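Local coordinates for putative uncharacterized protein tcp24 (Actinoplanes teichomyceticus, PDB 4Q38) that transfers long aliphatic acyl groups from acyl-coenzyme A to the amino sugar of teicoplanin-type glycopeptide antibiotics, at residues L59-V65 against W152-L158; H100-A106 against L184-L188. One frame throughout, in Å; residues are numbered along the deposited sequence.

Contact 1 of 2, residues L59-V65 against W152-L158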
ATOM      1  N   LEU A  59     -14.502 -13.167   4.506  1.00 33.80           N
ATOM      2  CA  LEU A  59     -13.303 -12.377   4.793  1.00 32.13           C
ATOM      3  C   LEU A  59     -13.016 -11.371   3.677  1.00 31.33           C
ATOM      4  O   LEU A  59     -12.823 -10.190   3.949  1.00 31.42           O
ATOM      5  CB  LEU A  59     -12.092 -13.273   5.055  1.00 29.69           C
ATOM      6  CG  LEU A  59     -10.800 -12.555   5.473  1.00 28.78           C
ATOM      7  CD1 LEU A  59     -11.010 -11.671   6.700  1.00 29.55           C
ATOM      8  CD2 LEU A  59      -9.700 -13.574   5.727  1.00 28.07           C
ATOM      9  N   LEU A  60     -13.023 -11.834   2.427  1.00 31.64           N
ATOM     10  CA  LEU A  60     -12.822 -10.939   1.277  1.00 32.03           C
ATOM     11  C   LEU A  60     -13.809  -9.764   1.252  1.00 32.78           C
ATOM     12  O   LEU A  60     -13.440  -8.629   0.904  1.00 31.54           O
ATOM     13  CB  LEU A  60     -12.841 -11.727  -0.045  1.00 30.80           C
ATOM     14  CG  LEU A  60     -11.602 -12.613  -0.280  1.00 30.01           C
ATOM     15  CD1 LEU A  60     -11.872 -13.749  -1.262  1.00 30.19           C
ATOM     16  CD2 LEU A  60     -10.397 -11.789  -0.728  1.00 28.98           C
ATOM     17  N   ARG A  61     -15.057 -10.032   1.638  1.00 32.37           N
ATOM     18  CA  ARG A  61     -16.083  -9.000   1.663  1.00 34.64           C
ATOM     19  C   ARG A  61     -15.811  -8.010   2.799  1.00 33.62           C
ATOM     20  O   ARG A  61     -15.987  -6.808   2.635  1.00 33.48           O
ATOM     21  CB  ARG A  61     -17.475  -9.640   1.790  1.00 38.22           C
ATOM     22  CG  ARG A  61     -18.655  -8.675   1.715  1.00 42.46           C
ATOM     23  CD  ARG A  61     -19.906  -9.322   1.109  1.00 45.68           C
ATOM     24  NE  ARG A  61     -20.155 -10.683   1.595  1.00 49.75           N
ATOM     25  CZ  ARG A  61     -20.048 -11.793   0.862  1.00 49.80           C
ATOM     26  NH1 ARG A  61     -19.709 -11.736  -0.422  1.00 52.65           N
ATOM     27  NH2 ARG A  61     -20.288 -12.971   1.418  1.00 51.44           N
ATOM     28  N   ARG A  62     -15.368  -8.525   3.942  1.00 32.35           N
ATOM     29  CA  ARG A  62     -14.973  -7.684   5.069  1.00 33.87           C
ATOM     30  C   ARG A  62     -13.804  -6.756   4.689  1.00 31.68           C
ATOM     31  O   ARG A  62     -13.719  -5.618   5.157  1.00 31.86           O
ATOM     32  CB  ARG A  62     -14.614  -8.551   6.280  1.00 35.93           C
ATOM     33  CG  ARG A  62     -14.571  -7.780   7.586  1.00 39.46           C
ATOM     34  CD  ARG A  62     -14.824  -8.676   8.783  1.00 41.66           C
ATOM     35  NE  ARG A  62     -15.276  -7.871   9.913  1.00 45.95           N
ATOM     36  CZ  ARG A  62     -15.554  -8.348  11.123  1.00 47.49           C
ATOM     37  NH1 ARG A  62     -15.422  -9.645  11.380  1.00 50.89           N
ATOM     38  NH2 ARG A  62     -15.961  -7.520  12.079  1.00 49.08           N
ATOM     39  N   LEU A  63     -12.940  -7.246   3.808  1.00 29.93           N
ATOM     40  CA  LEU A  63     -11.800  -6.477   3.307  1.00 27.82           C
ATOM     41  C   LEU A  63     -12.153  -5.644   2.061  1.00 26.87           C
ATOM     42  O   LEU A  63     -11.275  -5.092   1.403  1.00 26.17           O
ATOM     43  CB  LEU A  63     -10.626  -7.426   3.045  1.00 27.20           C
ATOM     44  CG  LEU A  63     -10.144  -8.237   4.258  1.00 26.62           C
ATOM     45  CD1 LEU A  63      -9.299  -9.424   3.818  1.00 25.11           C
ATOM     46  CD2 LEU A  63      -9.361  -7.354   5.217  1.00 25.46           C
ATOM     47  N   GLU A  64     -13.449  -5.560   1.748  1.00 27.68           N
ATOM     48  CA  GLU A  64     -13.966  -4.743   0.630  1.00 27.73           C
ATOM     49  C   GLU A  64     -13.366  -5.073  -0.748  1.00 26.32           C
ATOM     50  O   GLU A  64     -13.272  -4.217  -1.625  1.00 26.06           O
ATOM     51  CB  GLU A  64     -13.848  -3.240   0.936  1.00 29.25           C
ATOM     52  CG  GLU A  64     -14.616  -2.821   2.184  1.00 30.45           C
ATOM     53  CD  GLU A  64     -14.561  -1.332   2.473  1.00 33.19           C
ATOM     54  OE1 GLU A  64     -13.937  -0.564   1.701  1.00 32.78           O
ATOM     55  OE2 GLU A  64     -15.152  -0.929   3.496  1.00 36.17           O
ATOM     56  N   VAL A  65     -12.967  -6.321  -0.931  1.00 25.76           N
ATOM     57  CA  VAL A  65     -12.570  -6.807  -2.254  1.00 26.64           C
ATOM     58  C   VAL A  65     -13.836  -6.888  -3.131  1.00 27.62           C
ATOM     59  O   VAL A  65     -14.840  -7.422  -2.689  1.00 27.56           O
ATOM     60  CB  VAL A  65     -11.869  -8.167  -2.127  1.00 26.04           C
ATOM     61  CG1 VAL A  65     -11.545  -8.754  -3.496  1.00 25.16           C
ATOM     62  CG2 VAL A  65     -10.595  -8.020  -1.282  1.00 26.26           C
ATOM     63  N   TRP A 152     -10.144  -3.472  11.180  1.00 25.86           N
ATOM     64  CA  TRP A 152     -10.800  -3.806   9.913  1.00 26.51           C
ATOM     65  C   TRP A 152     -10.740  -2.685   8.904  1.00 26.30           C
ATOM     66  O   TRP A 152     -10.391  -2.919   7.752  1.00 26.19           O
ATOM     67  CB  TRP A 152     -12.239  -4.293  10.145  1.00 26.02           C
ATOM     68  CG  TRP A 152     -12.260  -5.681  10.743  1.00 27.29           C
ATOM     69  CD1 TRP A 152     -12.750  -6.066  11.991  1.00 28.68           C
ATOM     70  CD2 TRP A 152     -11.726  -6.917  10.148  1.00 28.20           C
ATOM     71  NE1 TRP A 152     -12.580  -7.417  12.195  1.00 29.56           N
ATOM     72  CE2 TRP A 152     -11.966  -7.987  11.134  1.00 28.62           C
ATOM     73  CE3 TRP A 152     -11.107  -7.240   8.934  1.00 28.12           C
ATOM     74  CZ2 TRP A 152     -11.597  -9.309  10.897  1.00 29.73           C
ATOM     75  CZ3 TRP A 152     -10.731  -8.576   8.711  1.00 28.83           C
ATOM     76  CH2 TRP A 152     -10.974  -9.585   9.668  1.00 29.36           C
ATOM     77  N   GLU A 153     -11.046  -1.461   9.327  1.00 26.01           N
ATOM     78  CA  GLU A 153     -10.977  -0.301   8.422  1.00 27.44           C
ATOM     79  C   GLU A 153      -9.598  -0.211   7.753  1.00 25.82           C
ATOM     80  O   GLU A 153      -9.489   0.060   6.558  1.00 24.56           O
ATOM     81  CB  GLU A 153     -11.282   0.987   9.185  1.00 30.38           C
ATOM     82  CG  GLU A 153     -11.483   2.228   8.327  1.00 35.11           C
ATOM     83  CD  GLU A 153     -11.697   3.475   9.173  1.00 38.87           C
ATOM     84  OE1 GLU A 153     -12.336   3.363  10.241  1.00 39.04           O
ATOM     85  OE2 GLU A 153     -11.221   4.569   8.781  1.00 39.94           O
ATOM     86  N   THR A 154      -8.553  -0.450   8.537  1.00 24.29           N
ATOM     87  CA  THR A 154      -7.180  -0.456   8.024  1.00 22.70           C
ATOM     88  C   THR A 154      -6.974  -1.523   6.943  1.00 22.35           C
ATOM     89  O   THR A 154      -6.432  -1.245   5.874  1.00 21.29           O
ATOM     90  CB  THR A 154      -6.193  -0.646   9.187  1.00 22.78           C
ATOM     91  OG1 THR A 154      -6.357   0.440  10.117  1.00 23.01           O
ATOM     92  CG2 THR A 154      -4.740  -0.699   8.680  1.00 23.45           C
ATOM     93  N   LEU A 155      -7.419  -2.745   7.224  1.00 22.55           N
ATOM     94  CA  LEU A 155      -7.181  -3.867   6.324  1.00 22.88           C
ATOM     95  C   LEU A 155      -7.978  -3.813   5.016  1.00 23.28           C
ATOM     96  O   LEU A 155      -7.618  -4.500   4.064  1.00 23.38           O
ATOM     97  CB  LEU A 155      -7.414  -5.208   7.060  1.00 22.64           C
ATOM     98  CG  LEU A 155      -6.476  -5.471   8.249  1.00 23.30           C
ATOM     99  CD1 LEU A 155      -6.835  -6.771   8.963  1.00 24.28           C
ATOM    100  CD2 LEU A 155      -5.008  -5.486   7.826  1.00 22.65           C
ATOM    101  N   THR A 156      -9.050  -3.008   4.977  1.00 23.79           N
ATOM    102  CA  THR A 156      -9.877  -2.846   3.766  1.00 24.30           C
ATOM    103  C   THR A 156      -9.146  -2.241   2.579  1.00 24.27           C
ATOM    104  O   THR A 156      -9.653  -2.324   1.457  1.00 23.83           O
ATOM    105  CB  THR A 156     -11.134  -1.961   3.981  1.00 25.64           C
ATOM    106  OG1 THR A 156     -10.738  -0.623   4.321  1.00 25.47           O
ATOM    107  CG2 THR A 156     -12.062  -2.539   5.049  1.00 25.25           C
ATOM    108  N   GLN A 157      -7.972  -1.634   2.784  1.00 23.26           N
ATOM    109  CA  GLN A 157      -7.233  -1.173   1.606  1.00 22.63           C
ATOM    110  C   GLN A 157      -6.880  -2.326   0.659  1.00 22.03           C
ATOM    111  O   GLN A 157      -6.591  -2.088  -0.510  1.00 21.29           O
ATOM    112  CB  GLN A 157      -5.991  -0.309   1.906  1.00 22.89           C
ATOM    113  CG  GLN A 157      -5.595   0.491   0.651  1.00 22.59           C
ATOM    114  CD  GLN A 157      -4.508   1.534   0.847  1.00 22.94           C
ATOM    115  OE1 GLN A 157      -4.468   2.558   0.132  1.00 25.42           O
ATOM    116  NE2 GLN A 157      -3.620   1.286   1.774  1.00 21.66           N
ATOM    117  N   LEU A 158      -6.919  -3.570   1.145  1.00 22.14           N
ATOM    118  CA  LEU A 158      -6.711  -4.705   0.240  1.00 22.83           C
ATOM    119  C   LEU A 158      -7.675  -4.631  -0.937  1.00 23.06           C
ATOM    120  O   LEU A 158      -7.272  -4.773  -2.090  1.00 23.47           O
ATOM    121  CB  LEU A 158      -6.865  -6.054   0.963  1.00 23.15           C
ATOM    122  CG  LEU A 158      -6.751  -7.278   0.040  1.00 24.20           C
ATOM    123  CD1 LEU A 158      -5.357  -7.397  -0.582  1.00 24.44           C
ATOM    124  CD2 LEU A 158      -7.131  -8.555   0.786  1.00 25.41           C
TER
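The guanidinium of Arg62 lies flat over one face of the Trp152 indole, the two planes only 9° apart, and Leu63 CD2 meets the indole at its edge, 3.9 Å from Trp152 CZ3. Arg62 CZ sits 3.6 Å from the centroid of the Trp152 five-membered ring, a cation-pi contact, while Arg62 CD stands 3.7 Å from the centroid of the six-membered ring, almost on its normal (8° off), and adds a CH-pi contact. Arg62 NH2 and Trp152 NE1 are both donors, so their closeness reflects stacking rather than a bond. With CG anti to the backbone N (chi1 -164°) and the chain extended as far as NE, Arg62 reaches across the indole. Trp152 makes a further cation-pi contact with Arg138. Leu59 CD1 approaches the six-membered ring obliquely, 3.6 Å from Trp152 CH2.

Arg62 is the last helical residue of helix 53-62, whose C-terminal end closes in a Schellman motif: Val65 N bonds to Leu60 O and Glu64 N to Arg61 O, with Glu64 at positive phi. This helix end packs where helix 148-155 gives way to helix 157-169, in the all-helical N-terminal part of the protein. Leu63 fills the seam with both branches. CD2 presses tightly on Leu155 CB at 3.4 Å, whereas CD1 reaches Leu158 CD2 at 3.8 Å; Val65 CG2 adds to the same apolar patch. Thr156 CG2 packs on Arg62 O and the side chain of Glu64, while Thr156 OG1 turns back to Glu153 O in a 2.7 Å hydrogen bond. Leu63 O and Thr156 O, two acceptors, come within 3.2 Å; Leu63 O also receives a CA-H...O contact from Thr156.

Contact 2 of 2, residues H100-A106 against L184-L188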
ATOM      1  N   HIS A 100       8.456  -9.613  11.251  1.00 29.44           N
ATOM      2  CA  HIS A 100       8.596  -8.171  11.517  1.00 28.31           C
ATOM      3  C   HIS A 100       7.341  -7.521  12.029  1.00 27.78           C
ATOM      4  O   HIS A 100       7.184  -6.294  11.923  1.00 26.95           O
ATOM      5  CB  HIS A 100       9.056  -7.452  10.258  1.00 28.56           C
ATOM      6  CG  HIS A 100      10.438  -7.848   9.799  1.00 30.08           C
ATOM      7  ND1 HIS A 100      11.495  -7.887  10.634  1.00 30.21           N
ATOM      8  CD2 HIS A 100      10.912  -8.219   8.541  1.00 29.85           C
ATOM      9  CE1 HIS A 100      12.597  -8.260   9.944  1.00 30.63           C
ATOM     10  NE2 HIS A 100      12.240  -8.460   8.667  1.00 32.03           N
ATOM     11  N   MET A 101       6.425  -8.321  12.576  1.00 26.61           N
ATOM     12  CA  MET A 101       5.191  -7.788  13.146  1.00 26.71           C
ATOM     13  C   MET A 101       5.512  -6.652  14.130  1.00 27.28           C
ATOM     14  O   MET A 101       6.329  -6.829  15.035  1.00 26.08           O
ATOM     15  CB  MET A 101       4.409  -8.893  13.855  1.00 26.48           C
ATOM     16  CG  MET A 101       3.040  -8.461  14.360  1.00 26.56           C
ATOM     17  SD  MET A 101       1.879  -8.050  13.034  1.00 26.63           S
ATOM     18  CE  MET A 101       1.557  -9.672  12.358  1.00 25.49           C
ATOM     19  N   GLY A 102       4.890  -5.491  13.924  1.00 26.22           N
ATOM     20  CA  GLY A 102       5.097  -4.322  14.780  1.00 26.16           C
ATOM     21  C   GLY A 102       6.423  -3.607  14.575  1.00 27.57           C
ATOM     22  O   GLY A 102       6.721  -2.644  15.270  1.00 27.78           O
ATOM     23  N   ASP A 103       7.217  -4.055  13.607  1.00 27.17           N
ATOM     24  CA  ASP A 103       8.547  -3.484  13.402  1.00 28.50           C
ATOM     25  C   ASP A 103       8.607  -2.573  12.169  1.00 26.69           C
ATOM     26  O   ASP A 103       8.705  -3.047  11.041  1.00 27.52           O
ATOM     27  CB  ASP A 103       9.586  -4.614  13.338  1.00 30.18           C
ATOM     28  CG  ASP A 103      11.036  -4.106  13.329  1.00 32.50           C
ATOM     29  OD1 ASP A 103      11.286  -2.894  13.417  1.00 32.38           O
ATOM     30  OD2 ASP A 103      11.934  -4.950  13.225  1.00 33.40           O
ATOM     31  N   HIS A 104       8.580  -1.262  12.396  1.00 24.77           N
ATOM     32  CA  HIS A 104       8.601  -0.279  11.307  1.00 25.49           C
ATOM     33  C   HIS A 104       9.995   0.044  10.856  1.00 26.46           C
ATOM     34  O   HIS A 104      10.188   0.748   9.861  1.00 26.59           O
ATOM     35  CB  HIS A 104       7.888   1.005  11.729  1.00 27.08           C
ATOM     36  CG  HIS A 104       8.493   1.659  12.952  1.00 27.83           C
ATOM     37  ND1 HIS A 104       8.063   1.399  14.198  1.00 28.31           N
ATOM     38  CD2 HIS A 104       9.535   2.567  13.079  1.00 28.70           C
ATOM     39  CE1 HIS A 104       8.795   2.098  15.083  1.00 27.10           C
ATOM     40  NE2 HIS A 104       9.695   2.816  14.395  1.00 29.59           N
ATOM     41  N   ARG A 105      10.989  -0.450  11.581  1.00 25.62           N
ATOM     42  CA  ARG A 105      12.375  -0.256  11.139  1.00 27.87           C
ATOM     43  C   ARG A 105      12.798  -1.241  10.050  1.00 30.45           C
ATOM     44  O   ARG A 105      13.802  -1.026   9.370  1.00 34.13           O
ATOM     45  CB  ARG A 105      13.317  -0.304  12.335  1.00 28.55           C
ATOM     46  CG  ARG A 105      13.210   0.952  13.201  1.00 27.88           C
ATOM     47  CD  ARG A 105      14.089   0.849  14.438  1.00 29.78           C
ATOM     48  NE  ARG A 105      14.076   2.093  15.214  1.00 29.96           N
ATOM     49  CZ  ARG A 105      13.259   2.329  16.235  1.00 30.96           C
ATOM     50  NH1 ARG A 105      12.370   1.418  16.609  1.00 32.92           N
ATOM     51  NH2 ARG A 105      13.331   3.480  16.886  1.00 30.54           N
ATOM     52  N   ALA A 106      12.038  -2.319   9.886  1.00 29.52           N
ATOM     53  CA  ALA A 106      12.311  -3.276   8.821  1.00 30.11           C
ATOM     54  C   ALA A 106      11.805  -2.739   7.482  1.00 30.29           C
ATOM     55  O   ALA A 106      10.729  -2.140   7.417  1.00 30.04           O
ATOM     56  CB  ALA A 106      11.664  -4.612   9.151  1.00 30.20           C
ATOM     57  N   LEU A 184      -0.054  -5.336   7.189  1.00 22.06           N
ATOM     58  CA  LEU A 184       0.130  -6.687   7.754  1.00 23.02           C
ATOM     59  C   LEU A 184       1.121  -6.768   8.919  1.00 23.99           C
ATOM     60  O   LEU A 184       1.098  -7.727   9.697  1.00 24.73           O
ATOM     61  CB  LEU A 184       0.534  -7.680   6.648  1.00 22.90           C
ATOM     62  CG  LEU A 184      -0.545  -7.969   5.585  1.00 22.76           C
ATOM     63  CD1 LEU A 184       0.004  -8.842   4.460  1.00 22.75           C
ATOM     64  CD2 LEU A 184      -1.778  -8.592   6.198  1.00 22.29           C
ATOM     65  N   ARG A 185       1.987  -5.769   9.045  1.00 23.69           N
ATOM     66  CA  ARG A 185       2.854  -5.698  10.217  1.00 23.48           C
ATOM     67  C   ARG A 185       2.248  -4.885  11.350  1.00 23.15           C
ATOM     68  O   ARG A 185       2.875  -4.707  12.388  1.00 22.06           O
ATOM     69  CB  ARG A 185       4.220  -5.140   9.841  1.00 23.63           C
ATOM     70  CG  ARG A 185       5.099  -6.141   9.115  1.00 24.20           C
ATOM     71  CD  ARG A 185       6.397  -5.485   8.700  1.00 24.03           C
ATOM     72  NE  ARG A 185       6.227  -4.510   7.615  1.00 24.71           N
ATOM     73  CZ  ARG A 185       7.085  -3.528   7.353  1.00 26.03           C
ATOM     74  NH1 ARG A 185       8.144  -3.330   8.148  1.00 26.92           N
ATOM     75  NH2 ARG A 185       6.874  -2.713   6.322  1.00 25.28           N
ATOM     76  N   GLY A 186       1.026  -4.391  11.168  1.00 22.50           N
ATOM     77  CA  GLY A 186       0.415  -3.595  12.221  1.00 22.00           C
ATOM     78  C   GLY A 186       1.141  -2.287  12.524  1.00 22.17           C
ATOM     79  O   GLY A 186       1.100  -1.799  13.652  1.00 23.22           O
ATOM     80  N   ILE A 187       1.803  -1.726  11.516  1.00 22.27           N
ATOM     81  CA  ILE A 187       2.517  -0.455  11.658  1.00 23.15           C
ATOM     82  C   ILE A 187       1.834   0.692  10.929  1.00 22.98           C
ATOM     83  O   ILE A 187       2.344   1.819  10.921  1.00 23.69           O
ATOM     84  CB  ILE A 187       4.002  -0.583  11.207  1.00 23.14           C
ATOM     85  CG1 ILE A 187       4.105  -0.976   9.722  1.00 22.99           C
ATOM     86  CG2 ILE A 187       4.712  -1.595  12.093  1.00 23.64           C
ATOM     87  CD1 ILE A 187       5.468  -0.750   9.097  1.00 23.76           C
ATOM     88  N   LEU A 188       0.673   0.403  10.331  1.00 22.53           N
ATOM     89  CA  LEU A 188      -0.118   1.393   9.609  1.00 22.34           C
ATOM     90  C   LEU A 188      -1.566   1.252  10.064  1.00 21.74           C
ATOM     91  O   LEU A 188      -2.071   0.122  10.169  1.00 21.93           O
ATOM     92  CB  LEU A 188      -0.038   1.146   8.095  1.00 23.16           C
ATOM     93  CG  LEU A 188      -0.852   2.073   7.171  1.00 24.24           C
ATOM     94  CD1 LEU A 188      -0.090   3.345   6.865  1.00 23.42           C
ATOM     95  CD2 LEU A 188      -1.177   1.373   5.858  1.00 26.10           C
TER
HETATM   96  O   HOH W   1       8.703  -0.721   6.228  1.00 29.13           O
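Arg185 runs its aliphatic part along the backbone of His100, with CD 3.4 Å from His100 O, then bends at chi3 (-71°) to turn its guanidinium toward Asp103 and Ala106. There NH1 serves two carbonyls: a bond of 2.9 Å to Ala106 O, which it meets from above the carbonyl plane, and a weak one of 3.0 Å to Asp103 O. A water in the guanidinium plane bridges Arg185 NH2 and Ala106 O. Ile187 CD1 lies over one guanidinium face, 3.6 Å above its plane, while its other branch, CG2, packs 3.6 Å from Gly102 C. Arg185 NE bonds to Thr181 O, further fixing the group's rotation.

A beta turn and a helix C-cap meet here. His100 to Asp103 form a type II beta turn, and Gly186 ends helix 177-184 in a Schellman motif. They are joined by Gly102 N, which donates to Arg185 O (2.7 Å, 151° at the hydrogen) in the carbonyl plane. Within the same turn, Met101 bends toward the helix end, its CE 3.3 Å from Leu184 O, a buried carbonyl with no hydrogen-bond partner in the model. Asp103 OD1 accepts from Arg105 N in an Asx turn.

Overall arrangement
Contacts 1 and 2 have centres 18 Å apart, and their segments alternate along the chain. The segments touch through Thr154 CG2 and Leu188 O, 3.2 Å apart, two residues outside both interfaces, and share helix 125-143: Phe130 meets Leu155 and Leu158 of contact 1 as well as Leu184 of contact 2. Neither is centred on the active site. Gln157, in segment 152-158 but facing away from 59-65, touches the bound 6-O-decanoyl glucosamine, although the Leu158 side chain stays about 12 Å from that ligand. Contact 2 lies where the helical region passes into strand 188-191 of the GNAT-like sheet; the Ile187 side chain is about 6 Å from that of Ser197, which binds N-acetylglucosamine in a crystal structure of this protein, that sugar being absent here.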